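Local coordinates for Non-structural protein 5 (Modoc virus, PDB 2WA2) that probably methylates the 5' cap of the viral RNA at guanine N7 and ribose 2'-O, using S-adenosylmethionine as methyl donor, at residues F147-V152 against E182-C187; T172-I177 against V191-P196; C187-K192 against F231-K236. The protein carries 4 engineered substitutions. All coordinates share one frame; numbering follows the deposited sequence.

Contact 1. Residues F147-V152 against E182-C187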
ATOM      1  N   PHE A 147     -17.713   1.430  -6.983  1.00 22.33           N
ATOM      2  CA  PHE A 147     -18.721   2.470  -7.014  1.00 22.66           C
ATOM      3  C   PHE A 147     -18.048   3.819  -6.962  1.00 21.93           C
ATOM      4  O   PHE A 147     -16.807   3.889  -6.934  1.00 21.20           O
ATOM      5  CB  PHE A 147     -19.704   2.315  -5.850  1.00 22.83           C
ATOM      6  CG  PHE A 147     -19.052   2.306  -4.506  1.00 23.12           C
ATOM      7  CD1 PHE A 147     -18.559   3.480  -3.947  1.00 23.33           C
ATOM      8  CD2 PHE A 147     -18.932   1.122  -3.793  1.00 23.60           C
ATOM      9  CE1 PHE A 147     -17.963   3.476  -2.723  1.00 24.06           C
ATOM     10  CE2 PHE A 147     -18.327   1.115  -2.552  1.00 23.47           C
ATOM     11  CZ  PHE A 147     -17.839   2.291  -2.018  1.00 24.58           C
ATOM     12  N   GLN A 148     -18.867   4.879  -6.932  1.00 21.43           N
ATOM     13  CA  GLN A 148     -18.394   6.270  -6.931  1.00 21.35           C
ATOM     14  C   GLN A 148     -17.452   6.620  -5.778  1.00 19.87           C
ATOM     15  O   GLN A 148     -17.793   6.490  -4.597  1.00 19.51           O
ATOM     16  CB  GLN A 148     -19.583   7.251  -6.972  1.00 21.79           C
ATOM     17  CG  GLN A 148     -19.287   8.633  -7.590  1.00 26.03           C
ATOM     18  CD  GLN A 148     -18.396   9.516  -6.714  1.00 29.55           C
ATOM     19  OE1 GLN A 148     -18.654   9.695  -5.514  1.00 31.83           O
ATOM     20  NE2 GLN A 148     -17.329  10.069  -7.318  1.00 31.01           N
ATOM     21  N   ALA A 149     -16.260   7.084  -6.136  1.00 18.81           N
ATOM     22  CA  ALA A 149     -15.276   7.516  -5.152  1.00 18.20           C
ATOM     23  C   ALA A 149     -14.328   8.482  -5.798  1.00 17.58           C
ATOM     24  O   ALA A 149     -13.917   8.274  -6.939  1.00 17.73           O
ATOM     25  CB  ALA A 149     -14.466   6.311  -4.568  1.00 18.21           C
ATOM     26  N   ASP A 150     -13.959   9.503  -5.029  1.00 17.18           N
ATOM     27  CA  ASP A 150     -13.000  10.513  -5.458  1.00 17.62           C
ATOM     28  C   ASP A 150     -11.559  10.160  -5.101  1.00 16.52           C
ATOM     29  O   ASP A 150     -10.615  10.714  -5.707  1.00 16.28           O
ATOM     30  CB  ASP A 150     -13.381  11.835  -4.838  1.00 17.90           C
ATOM     31  CG  ASP A 150     -14.817  12.204  -5.160  1.00 20.17           C
ATOM     32  OD1 ASP A 150     -15.051  12.555  -6.324  1.00 22.04           O
ATOM     33  OD2 ASP A 150     -15.688  12.070  -4.275  1.00 19.70           O
ATOM     34  N   THR A 151     -11.397   9.246  -4.127  1.00 15.61           N
ATOM     35  CA  THR A 151     -10.085   8.799  -3.666  1.00 15.38           C
ATOM     36  C   THR A 151     -10.166   7.294  -3.394  1.00 14.44           C
ATOM     37  O   THR A 151     -11.045   6.841  -2.665  1.00 14.73           O
ATOM     38  CB  THR A 151      -9.673   9.467  -2.346  1.00 15.56           C
ATOM     39  OG1 THR A 151      -9.908  10.882  -2.394  1.00 17.33           O
ATOM     40  CG2 THR A 151      -8.226   9.180  -2.039  1.00 15.75           C
ATOM     41  N   VAL A 152      -9.253   6.532  -3.988  1.00 13.53           N
ATOM     42  CA  VAL A 152      -9.213   5.081  -3.751  1.00 12.69           C
ATOM     43  C   VAL A 152      -7.956   4.720  -2.964  1.00 13.58           C
ATOM     44  O   VAL A 152      -6.840   4.894  -3.457  1.00 13.68           O
ATOM     45  CB  VAL A 152      -9.279   4.318  -5.064  1.00 14.07           C
ATOM     46  CG1 VAL A 152      -9.081   2.803  -4.830  1.00 13.38           C
ATOM     47  CG2 VAL A 152     -10.570   4.649  -5.793  1.00 12.54           C
ATOM     48  N   GLU A 182     -10.662   2.685 -13.451  1.00 19.72           N
ATOM     49  CA  GLU A 182     -11.428   2.718 -14.706  1.00 22.40           C
ATOM     50  C   GLU A 182     -12.810   3.311 -14.458  1.00 22.45           C
ATOM     51  O   GLU A 182     -13.235   4.178 -15.210  1.00 22.46           O
ATOM     52  CB  GLU A 182     -11.556   1.304 -15.288  1.00 22.64           C
ATOM     53  CG  GLU A 182     -12.063   1.180 -16.727  1.00 25.67           C
ATOM     54  CD  GLU A 182     -11.748  -0.203 -17.318  1.00 26.64           C
ATOM     55  OE1 GLU A 182     -10.995  -0.977 -16.660  1.00 33.92           O
ATOM     56  OE2 GLU A 182     -12.240  -0.530 -18.434  1.00 34.64           O
ATOM     57  N   TYR A 183     -13.472   2.877 -13.377  1.00 22.54           N
ATOM     58  CA  TYR A 183     -14.805   3.363 -13.026  1.00 23.23           C
ATOM     59  C   TYR A 183     -14.799   4.841 -12.602  1.00 23.25           C
ATOM     60  O   TYR A 183     -15.730   5.586 -12.925  1.00 23.60           O
ATOM     61  CB  TYR A 183     -15.422   2.483 -11.926  1.00 24.24           C
ATOM     62  CG  TYR A 183     -16.888   2.753 -11.619  1.00 25.20           C
ATOM     63  CD1 TYR A 183     -17.902   2.008 -12.234  1.00 29.59           C
ATOM     64  CD2 TYR A 183     -17.265   3.740 -10.696  1.00 26.00           C
ATOM     65  CE1 TYR A 183     -19.262   2.251 -11.947  1.00 28.62           C
ATOM     66  CE2 TYR A 183     -18.617   3.992 -10.409  1.00 26.46           C
ATOM     67  CZ  TYR A 183     -19.603   3.245 -11.042  1.00 27.77           C
ATOM     68  OH  TYR A 183     -20.938   3.500 -10.770  1.00 27.87           O
ATOM     69  N   ASN A 184     -13.751   5.264 -11.900  1.00 21.93           N
ATOM     70  CA  ASN A 184     -13.682   6.603 -11.350  1.00 22.07           C
ATOM     71  C   ASN A 184     -12.612   7.432 -12.044  1.00 22.05           C
ATOM     72  O   ASN A 184     -11.589   7.746 -11.452  1.00 21.32           O
ATOM     73  CB  ASN A 184     -13.415   6.552  -9.844  1.00 22.07           C
ATOM     74  CG  ASN A 184     -14.560   5.959  -9.076  1.00 22.96           C
ATOM     75  OD1 ASN A 184     -15.642   6.536  -9.027  1.00 21.59           O
ATOM     76  ND2 ASN A 184     -14.329   4.798  -8.455  1.00 22.90           N
ATOM     77  N   GLN A 185     -12.869   7.766 -13.309  1.00 23.21           N
ATOM     78  CA  GLN A 185     -11.979   8.599 -14.122  1.00 24.11           C
ATOM     79  C   GLN A 185     -11.415   9.784 -13.339  1.00 22.99           C
ATOM     80  O   GLN A 185     -12.165  10.602 -12.799  1.00 23.42           O
ATOM     81  CB  GLN A 185     -12.721   9.089 -15.372  1.00 24.85           C
ATOM     82  CG  GLN A 185     -13.130   7.957 -16.319  1.00 29.39           C
ATOM     83  CD  GLN A 185     -12.893   8.318 -17.771  1.00 36.20           C
ATOM     84  OE1 GLN A 185     -13.819   8.731 -18.489  1.00 39.24           O
ATOM     85  NE2 GLN A 185     -11.639   8.198 -18.209  1.00 37.42           N
ATOM     86  N   GLY A 186     -10.092   9.830 -13.219  1.00 22.88           N
ATOM     87  CA  GLY A 186      -9.419  10.951 -12.574  1.00 21.89           C
ATOM     88  C   GLY A 186      -9.322  10.952 -11.065  1.00 22.59           C
ATOM     89  O   GLY A 186      -8.817  11.917 -10.469  1.00 23.08           O
ATOM     90  N   CYS A 187      -9.801   9.889 -10.419  1.00 22.08           N
ATOM     91  CA  CYS A 187      -9.741   9.830  -8.975  1.00 21.03           C
ATOM     92  C   CYS A 187      -8.293   9.774  -8.514  1.00 20.49           C
ATOM     93  O   CYS A 187      -7.406   9.348  -9.274  1.00 21.65           O
ATOM     94  CB  CYS A 187     -10.507   8.610  -8.437  1.00 21.42           C
ATOM     95  SG  CYS A 187      -9.772   7.039  -8.880  1.00 21.61           S
TER
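The turn N184-C187, which follows the last helical residue Y183, runs up against the loop F147-D150 that leads into strand 151-154; the backbones are nearest at D150 and C187, whose CA atoms lie 4.8 Å apart. Both belong to one beta-alpha-beta unit of the Rossmann-like methyltransferase fold, here at the point where the chain leaves helix 163-183 for its next strand. A type II turn reverses it, closed by C187 N donating to N184 O, with G186 in the positive-phi position. The side-chain amide of N184 bridges two backbone groups of the loop, F147 O and A149 N. ND2 gives a nearly straight bond to F147 O (3.0 Å, 166° at the hydrogen), which lies within the amide plane. On the other branch OD1 accepts from A149 N at 3.0 Å, but this donor stands above the carbonyl plane rather than on a lone pair. Gripped at both ends, the amide has little freedom to flip, and W180 O takes a further weak bond from ND2. Y183, its ring carried back toward the loop with CG anti to the backbone N (chi1 -171°), lays CE2 3.5 Å from F147 C, meeting the peptide obliquely. The F147 ring packs edge-to-face with W180 of the same helix and makes a cation-pi contact with K110. Beyond the amide, C187 settles against the start of the strand: its CB lies 3.4 Å from D150 O, while SG touches V152 CG2 at 4.0 Å.

Contact 2. Residues T172-I177 against V191-P196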
ATOM      1  N   THR A 172      -3.289  -9.572  -7.959  1.00 13.51           N
ATOM      2  CA  THR A 172      -4.706  -9.560  -7.666  1.00 14.19           C
ATOM      3  C   THR A 172      -5.199  -8.196  -7.217  1.00 14.28           C
ATOM      4  O   THR A 172      -6.217  -7.728  -7.698  1.00 14.87           O
ATOM      5  CB  THR A 172      -5.061 -10.637  -6.603  1.00 13.60           C
ATOM      6  OG1 THR A 172      -4.804 -11.920  -7.176  1.00 15.51           O
ATOM      7  CG2 THR A 172      -6.535 -10.550  -6.214  1.00 15.23           C
ATOM      8  N   VAL A 173      -4.483  -7.572  -6.288  1.00 13.99           N
ATOM      9  CA  VAL A 173      -4.818  -6.204  -5.832  1.00 14.86           C
ATOM     10  C   VAL A 173      -4.807  -5.199  -6.992  1.00 13.68           C
ATOM     11  O   VAL A 173      -5.756  -4.431  -7.161  1.00 13.52           O
ATOM     12  CB  VAL A 173      -3.878  -5.738  -4.709  1.00 15.22           C
ATOM     13  CG1 VAL A 173      -4.058  -4.258  -4.371  1.00 17.90           C
ATOM     14  CG2 VAL A 173      -4.094  -6.594  -3.451  1.00 15.26           C
ATOM     15  N   LEU A 174      -3.731  -5.200  -7.774  1.00 13.50           N
ATOM     16  CA  LEU A 174      -3.623  -4.271  -8.902  1.00 12.21           C
ATOM     17  C   LEU A 174      -4.776  -4.437  -9.916  1.00 12.59           C
ATOM     18  O   LEU A 174      -5.334  -3.441 -10.379  1.00 11.07           O
ATOM     19  CB  LEU A 174      -2.266  -4.413  -9.584  1.00 12.60           C
ATOM     20  CG  LEU A 174      -1.079  -3.991  -8.674  1.00 12.41           C
ATOM     21  CD1 LEU A 174       0.233  -4.070  -9.430  1.00 13.63           C
ATOM     22  CD2 LEU A 174      -1.267  -2.570  -8.028  1.00 14.26           C
ATOM     23  N   ASN A 175      -5.113  -5.684 -10.244  1.00 12.38           N
ATOM     24  CA  ASN A 175      -6.254  -5.959 -11.120  1.00 15.19           C
ATOM     25  C   ASN A 175      -7.581  -5.399 -10.542  1.00 14.82           C
ATOM     26  O   ASN A 175      -8.386  -4.780 -11.258  1.00 14.71           O
ATOM     27  CB  ASN A 175      -6.335  -7.456 -11.456  1.00 16.80           C
ATOM     28  CG  ASN A 175      -7.412  -7.761 -12.459  1.00 23.79           C
ATOM     29  OD1 ASN A 175      -8.403  -8.407 -12.127  1.00 32.27           O
ATOM     30  ND2 ASN A 175      -7.265  -7.241 -13.691  1.00 27.53           N
ATOM     31  N   VAL A 176      -7.787  -5.577  -9.243  1.00 15.55           N
ATOM     32  CA  VAL A 176      -8.977  -5.041  -8.576  1.00 15.07           C
ATOM     33  C   VAL A 176      -8.978  -3.502  -8.615  1.00 15.16           C
ATOM     34  O   VAL A 176      -9.967  -2.856  -9.020  1.00 14.68           O
ATOM     35  CB  VAL A 176      -9.069  -5.559  -7.126  1.00 16.81           C
ATOM     36  CG1 VAL A 176     -10.167  -4.839  -6.364  1.00 16.83           C
ATOM     37  CG2 VAL A 176      -9.269  -7.083  -7.139  1.00 17.91           C
ATOM     38  N   ILE A 177      -7.866  -2.911  -8.200  1.00 13.62           N
ATOM     39  CA  ILE A 177      -7.728  -1.459  -8.192  1.00 14.35           C
ATOM     40  C   ILE A 177      -7.928  -0.867  -9.599  1.00 14.00           C
ATOM     41  O   ILE A 177      -8.573   0.165  -9.728  1.00 13.96           O
ATOM     42  CB  ILE A 177      -6.360  -1.010  -7.577  1.00 14.88           C
ATOM     43  CG1 ILE A 177      -6.313  -1.330  -6.078  1.00 16.25           C
ATOM     44  CG2 ILE A 177      -6.038   0.488  -7.903  1.00 15.52           C
ATOM     45  CD1 ILE A 177      -7.467  -0.781  -5.212  1.00 19.47           C
ATOM     46  N   VAL A 191      -2.112   2.968  -3.275  1.00 11.87           N
ATOM     47  CA  VAL A 191      -2.293   1.516  -3.300  1.00 11.70           C
ATOM     48  C   VAL A 191      -0.975   0.833  -2.880  1.00 12.54           C
ATOM     49  O   VAL A 191       0.065   1.037  -3.520  1.00 12.50           O
ATOM     50  CB  VAL A 191      -2.701   1.023  -4.710  1.00 11.52           C
ATOM     51  CG1 VAL A 191      -2.848  -0.487  -4.698  1.00 10.32           C
ATOM     52  CG2 VAL A 191      -4.062   1.725  -5.174  1.00 13.50           C
ATOM     53  N   LYS A 192      -1.035   0.011  -1.828  1.00 11.38           N
ATOM     54  CA  LYS A 192       0.112  -0.836  -1.477  1.00 11.94           C
ATOM     55  C   LYS A 192       0.501  -1.819  -2.592  1.00 10.34           C
ATOM     56  O   LYS A 192      -0.358  -2.515  -3.161  1.00 10.93           O
ATOM     57  CB  LYS A 192      -0.150  -1.592  -0.177  1.00 11.93           C
ATOM     58  CG  LYS A 192       1.101  -2.303   0.369  1.00 12.44           C
ATOM     59  CD  LYS A 192       0.820  -2.986   1.729  1.00 14.90           C
ATOM     60  CE  LYS A 192       1.947  -3.939   2.047  1.00 18.67           C
ATOM     61  NZ  LYS A 192       1.890  -4.384   3.489  1.00 19.91           N
ATOM     62  N   VAL A 193       1.805  -1.879  -2.884  1.00  9.59           N
ATOM     63  CA  VAL A 193       2.353  -2.855  -3.821  1.00  8.74           C
ATOM     64  C   VAL A 193       3.349  -3.688  -3.019  1.00  9.36           C
ATOM     65  O   VAL A 193       4.480  -3.283  -2.800  1.00  9.27           O
ATOM     66  CB  VAL A 193       3.029  -2.188  -5.056  1.00  9.29           C
ATOM     67  CG1 VAL A 193       3.479  -3.242  -6.078  1.00  8.40           C
ATOM     68  CG2 VAL A 193       2.061  -1.180  -5.735  1.00  9.38           C
ATOM     69  N   LEU A 194       2.896  -4.847  -2.542  1.00  9.78           N
ATOM     70  CA  LEU A 194       3.693  -5.633  -1.587  1.00 10.12           C
ATOM     71  C   LEU A 194       5.009  -6.091  -2.197  1.00  9.69           C
ATOM     72  O   LEU A 194       6.049  -5.996  -1.567  1.00 10.66           O
ATOM     73  CB  LEU A 194       2.890  -6.881  -1.182  1.00 11.13           C
ATOM     74  CG  LEU A 194       3.650  -7.880  -0.300  1.00 11.19           C
ATOM     75  CD1 LEU A 194       4.002  -7.221   1.026  1.00 14.14           C
ATOM     76  CD2 LEU A 194       2.750  -9.133  -0.137  1.00 11.54           C
ATOM     77  N   ASN A 195       4.931  -6.637  -3.415  1.00  9.52           N
ATOM     78  CA  ASN A 195       6.122  -7.083  -4.134  1.00 10.14           C
ATOM     79  C   ASN A 195       6.156  -6.339  -5.452  1.00 10.55           C
ATOM     80  O   ASN A 195       5.496  -6.779  -6.416  1.00 11.42           O
ATOM     81  CB  ASN A 195       6.048  -8.598  -4.403  1.00  9.28           C
ATOM     82  CG  ASN A 195       7.172  -9.118  -5.308  1.00 11.62           C
ATOM     83  OD1 ASN A 195       7.893  -8.347  -5.953  1.00 14.06           O
ATOM     84  ND2 ASN A 195       7.329 -10.443  -5.355  1.00 12.57           N
ATOM     85  N   PRO A 196       6.896  -5.215  -5.503  1.00 10.07           N
ATOM     86  CA  PRO A 196       6.966  -4.403  -6.710  1.00 10.48           C
ATOM     87  C   PRO A 196       8.090  -4.794  -7.675  1.00 11.55           C
ATOM     88  O   PRO A 196       8.153  -4.206  -8.742  1.00 11.00           O
ATOM     89  CB  PRO A 196       7.259  -3.006  -6.149  1.00 10.00           C
ATOM     90  CG  PRO A 196       8.147  -3.279  -4.986  1.00 10.24           C
ATOM     91  CD  PRO A 196       7.636  -4.587  -4.384  1.00  9.80           C
TER
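I177 and V191 meet tip to tip where helix 163-183 packs on strand 188-193, the second half of a beta-alpha-beta crossover in the Rossmann-like core. Helix 172-177 runs almost antiparallel to strand 191-193, at 155° between their directions and 9.3 Å between axes, a spacing bridged mainly by aliphatic side chains. Packing is tightest around V191, which presents both methyls to the helix. Its CG2 reaches I177 CG2 at 3.6 Å, and its CG1 is shared between I177 CG1 and V173 CG1, the latter at 4.0 Å. V191 and V173 slide past each other instead of meeting end on. With CG1 anti to the backbone N (chi1 179°) and CG2 beside that N, the two methyls of V191 diverge, CG2 to I177 and CG1 to both I177 and V173. Toward the end of the strand the fit is looser: L174 CD2 faces both V191 CG1 and V193 CG2, no closer than the 4.2 Å to V191 CG1, and L205 and M208 of helix 199-212 also pack on L174. The partly exposed side is that of K192, whose extended chain leads away from the helix to G157 O and E228. Its backbone stays closer, with K192 O 4.3 Å from V173 CG1.

Contact 3. Residues C187-K192 against F231-K236; sequences CGFCVK and FVSGIK
F189 and F231 lie on the same side of two antiparallel strands with their rings nearly parallel, 24° between planes, yet slid so far apart that they barely overlap; the centroids are 4.9 Å from each other. The contact is therefore made by a rim: F189 CE1 stands over one face of the F231 ring, displaced from its centre, and comes within 3.2 Å of F231 CE2, a close fit for two carbons. The F189 ring reaches this place from the position between its backbone N and carbonyl carbon (chi1 55°), which folds it across the neighbouring strand, while F231 O lies at its edge. S233 CB sits over the centre of one face of the F189 ring, 3.6 Å from its centroid, a CH-pi contact. The serine serves twice, since its OG accepts from F189 N at 2.9 Å in a bond of 162°, and its own N donates to F189 O; ring and backbone of F189 are thus held by one residue just past the strand end. On the opposite side of the sheet C190 SG rests against V232 CG1 at 3.9 Å, and I74 of helix 66-76 packs on both. The pairing continues through V191 and F231, a hydrogen-bonded pair in which each N donates to the other's O, with 2.7 Å from F231 N to V191 O. C190 and V232 form the adjoining non-hydrogen-bonded pair. A strand inserted antiparallel, here 229-232 between 188-193 and 215-217, is characteristic of Rossmann-like methyltransferases, strand order 3-2-1-4-5-7-6.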
ATOM      1  N   CYS A 187      -9.801   9.889 -10.419  1.00 22.08           N
ATOM      2  CA  CYS A 187      -9.741   9.830  -8.975  1.00 21.03           C
ATOM      3  C   CYS A 187      -8.293   9.774  -8.514  1.00 20.49           C
ATOM      4  O   CYS A 187      -7.406   9.348  -9.274  1.00 21.65           O
ATOM      5  CB  CYS A 187     -10.507   8.610  -8.437  1.00 21.42           C
ATOM      6  SG  CYS A 187      -9.772   7.039  -8.880  1.00 21.61           S
ATOM      7  N   GLY A 188      -8.075  10.226  -7.285  1.00 19.20           N
ATOM      8  CA  GLY A 188      -6.815  10.046  -6.576  1.00 17.38           C
ATOM      9  C   GLY A 188      -6.712   8.613  -6.063  1.00 16.17           C
ATOM     10  O   GLY A 188      -7.731   7.901  -5.928  1.00 14.20           O
ATOM     11  N   PHE A 189      -5.483   8.173  -5.802  1.00 13.73           N
ATOM     12  CA  PHE A 189      -5.305   6.790  -5.333  1.00 13.11           C
ATOM     13  C   PHE A 189      -3.990   6.592  -4.578  1.00 12.75           C
ATOM     14  O   PHE A 189      -2.998   7.333  -4.767  1.00 12.14           O
ATOM     15  CB  PHE A 189      -5.480   5.775  -6.494  1.00 13.41           C
ATOM     16  CG  PHE A 189      -4.586   6.042  -7.685  1.00 14.06           C
ATOM     17  CD1 PHE A 189      -3.235   5.631  -7.684  1.00 14.87           C
ATOM     18  CD2 PHE A 189      -5.080   6.721  -8.802  1.00 15.28           C
ATOM     19  CE1 PHE A 189      -2.421   5.900  -8.802  1.00 14.38           C
ATOM     20  CE2 PHE A 189      -4.258   6.977  -9.915  1.00 16.37           C
ATOM     21  CZ  PHE A 189      -2.927   6.573  -9.892  1.00 14.05           C
ATOM     22  N   CYS A 190      -3.979   5.604  -3.688  1.00 12.10           N
ATOM     23  CA  CYS A 190      -2.757   5.261  -2.981  1.00 11.71           C
ATOM     24  C   CYS A 190      -2.940   3.801  -2.646  1.00 11.61           C
ATOM     25  O   CYS A 190      -3.805   3.464  -1.855  1.00 11.23           O
ATOM     26  CB  CYS A 190      -2.582   6.115  -1.721  1.00 11.84           C
ATOM     27  SG  CYS A 190      -1.221   5.658  -0.700  1.00 14.47           S
ATOM     28  N   VAL A 191      -2.112   2.968  -3.275  1.00 11.87           N
ATOM     29  CA  VAL A 191      -2.293   1.516  -3.300  1.00 11.70           C
ATOM     30  C   VAL A 191      -0.975   0.833  -2.880  1.00 12.54           C
ATOM     31  O   VAL A 191       0.065   1.037  -3.520  1.00 12.50           O
ATOM     32  CB  VAL A 191      -2.701   1.023  -4.710  1.00 11.52           C
ATOM     33  CG1 VAL A 191      -2.848  -0.487  -4.698  1.00 10.32           C
ATOM     34  CG2 VAL A 191      -4.062   1.725  -5.174  1.00 13.50           C
ATOM     35  N   LYS A 192      -1.035   0.011  -1.828  1.00 11.38           N
ATOM     36  CA  LYS A 192       0.112  -0.836  -1.477  1.00 11.94           C
ATOM     37  C   LYS A 192       0.501  -1.819  -2.592  1.00 10.34           C
ATOM     38  O   LYS A 192      -0.358  -2.515  -3.161  1.00 10.93           O
ATOM     39  CB  LYS A 192      -0.150  -1.592  -0.177  1.00 11.93           C
ATOM     40  CG  LYS A 192       1.101  -2.303   0.369  1.00 12.44           C
ATOM     41  CD  LYS A 192       0.820  -2.986   1.729  1.00 14.90           C
ATOM     42  CE  LYS A 192       1.947  -3.939   2.047  1.00 18.67           C
ATOM     43  NZ  LYS A 192       1.890  -4.384   3.489  1.00 19.91           N
ATOM     44  N   PHE A 231       1.667   2.780  -4.909  1.00 11.44           N
ATOM     45  CA  PHE A 231       1.324   3.303  -6.224  1.00 10.82           C
ATOM     46  C   PHE A 231       0.370   4.457  -5.954  1.00 12.05           C
ATOM     47  O   PHE A 231      -0.733   4.248  -5.412  1.00  9.58           O
ATOM     48  CB  PHE A 231       0.683   2.211  -7.105  1.00 11.97           C
ATOM     49  CG  PHE A 231       0.226   2.693  -8.462  1.00 12.23           C
ATOM     50  CD1 PHE A 231       1.143   3.187  -9.397  1.00 10.00           C
ATOM     51  CD2 PHE A 231      -1.129   2.617  -8.827  1.00 11.68           C
ATOM     52  CE1 PHE A 231       0.724   3.629 -10.666  1.00 13.18           C
ATOM     53  CE2 PHE A 231      -1.566   3.054 -10.108  1.00 15.01           C
ATOM     54  CZ  PHE A 231      -0.644   3.576 -11.019  1.00 14.38           C
ATOM     55  N   VAL A 232       0.803   5.668  -6.335  1.00 11.40           N
ATOM     56  CA  VAL A 232       0.141   6.896  -5.902  1.00 12.20           C
ATOM     57  C   VAL A 232      -0.176   7.830  -7.098  1.00 13.30           C
ATOM     58  O   VAL A 232       0.531   7.828  -8.119  1.00 11.87           O
ATOM     59  CB  VAL A 232       0.972   7.651  -4.802  1.00 12.47           C
ATOM     60  CG1 VAL A 232       1.169   6.822  -3.485  1.00 11.88           C
ATOM     61  CG2 VAL A 232       2.345   8.089  -5.346  1.00 13.34           C
ATOM     62  N   SER A 233      -1.256   8.596  -6.979  1.00 12.92           N
ATOM     63  CA  SER A 233      -1.691   9.479  -8.045  1.00 15.09           C
ATOM     64  C   SER A 233      -0.902  10.794  -8.085  1.00 16.06           C
ATOM     65  O   SER A 233      -0.797  11.382  -9.150  1.00 17.57           O
ATOM     66  CB  SER A 233      -3.196   9.786  -7.916  1.00 13.83           C
ATOM     67  OG  SER A 233      -3.505  10.146  -6.595  1.00 13.55           O
ATOM     68  N   GLY A 234      -0.366  11.232  -6.938  1.00 16.85           N
ATOM     69  CA  GLY A 234       0.176  12.597  -6.781  1.00 18.18           C
ATOM     70  C   GLY A 234       1.600  12.788  -7.280  1.00 19.39           C
ATOM     71  O   GLY A 234       2.031  13.927  -7.568  1.00 19.90           O
ATOM     72  N   ILE A 235       2.336  11.687  -7.389  1.00 19.01           N
ATOM     73  CA  ILE A 235       3.736  11.733  -7.805  1.00 20.33           C
ATOM     74  C   ILE A 235       3.869  10.930  -9.094  1.00 20.68           C
ATOM     75  O   ILE A 235       3.402   9.795  -9.158  1.00 21.77           O
ATOM     76  CB  ILE A 235       4.664  11.220  -6.668  1.00 19.53           C
ATOM     77  CG1 ILE A 235       4.537  12.159  -5.459  1.00 20.55           C
ATOM     78  CG2 ILE A 235       6.152  11.076  -7.154  1.00 19.91           C
ATOM     79  CD1 ILE A 235       5.119  11.654  -4.142  1.00 21.30           C
ATOM     80  N   LYS A 236       4.480  11.519 -10.120  1.00 20.24           N
ATOM     81  CA  LYS A 236       4.680  10.843 -11.397  1.00 20.02           C
ATOM     82  C   LYS A 236       6.167  10.550 -11.584  1.00 20.16           C
ATOM     83  O   LYS A 236       6.960  11.480 -11.723  1.00 20.90           O
ATOM     84  CB  LYS A 236       4.184  11.712 -12.554  1.00 20.87           C
ATOM     85  CG  LYS A 236       2.689  11.820 -12.645  1.00 20.70           C
ATOM     86  CD  LYS A 236       2.304  12.866 -13.688  1.00 25.98           C
ATOM     87  CE  LYS A 236       1.155  12.357 -14.550  1.00 29.85           C
ATOM     88  NZ  LYS A 236       1.588  11.355 -15.563  1.00 30.35           N
TER

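Overall arrangement
Followed from the N terminus, the chain enters strand 151-154 through the loop at 147-150, crosses over as helix 163-183, and returns as strand 188-193. Contact 1 closes this excursion at the helix's end, and contact 2 joins the helix's middle to the returning strand; their segments alternate along the sequence, so the two closures cross. They touch through V152 and I177, tying strand 151-154 to the helix. Contact 3 follows contact 1 in series, sharing C187 with it, and brings strand 229-232 back after helix 199-212 and strand 215-217. Contacts 2 and 3 share V191 and K192: strand 188-193 thus carries the helix on one face, the antiparallel strand along one edge and strand 151-154 along the other.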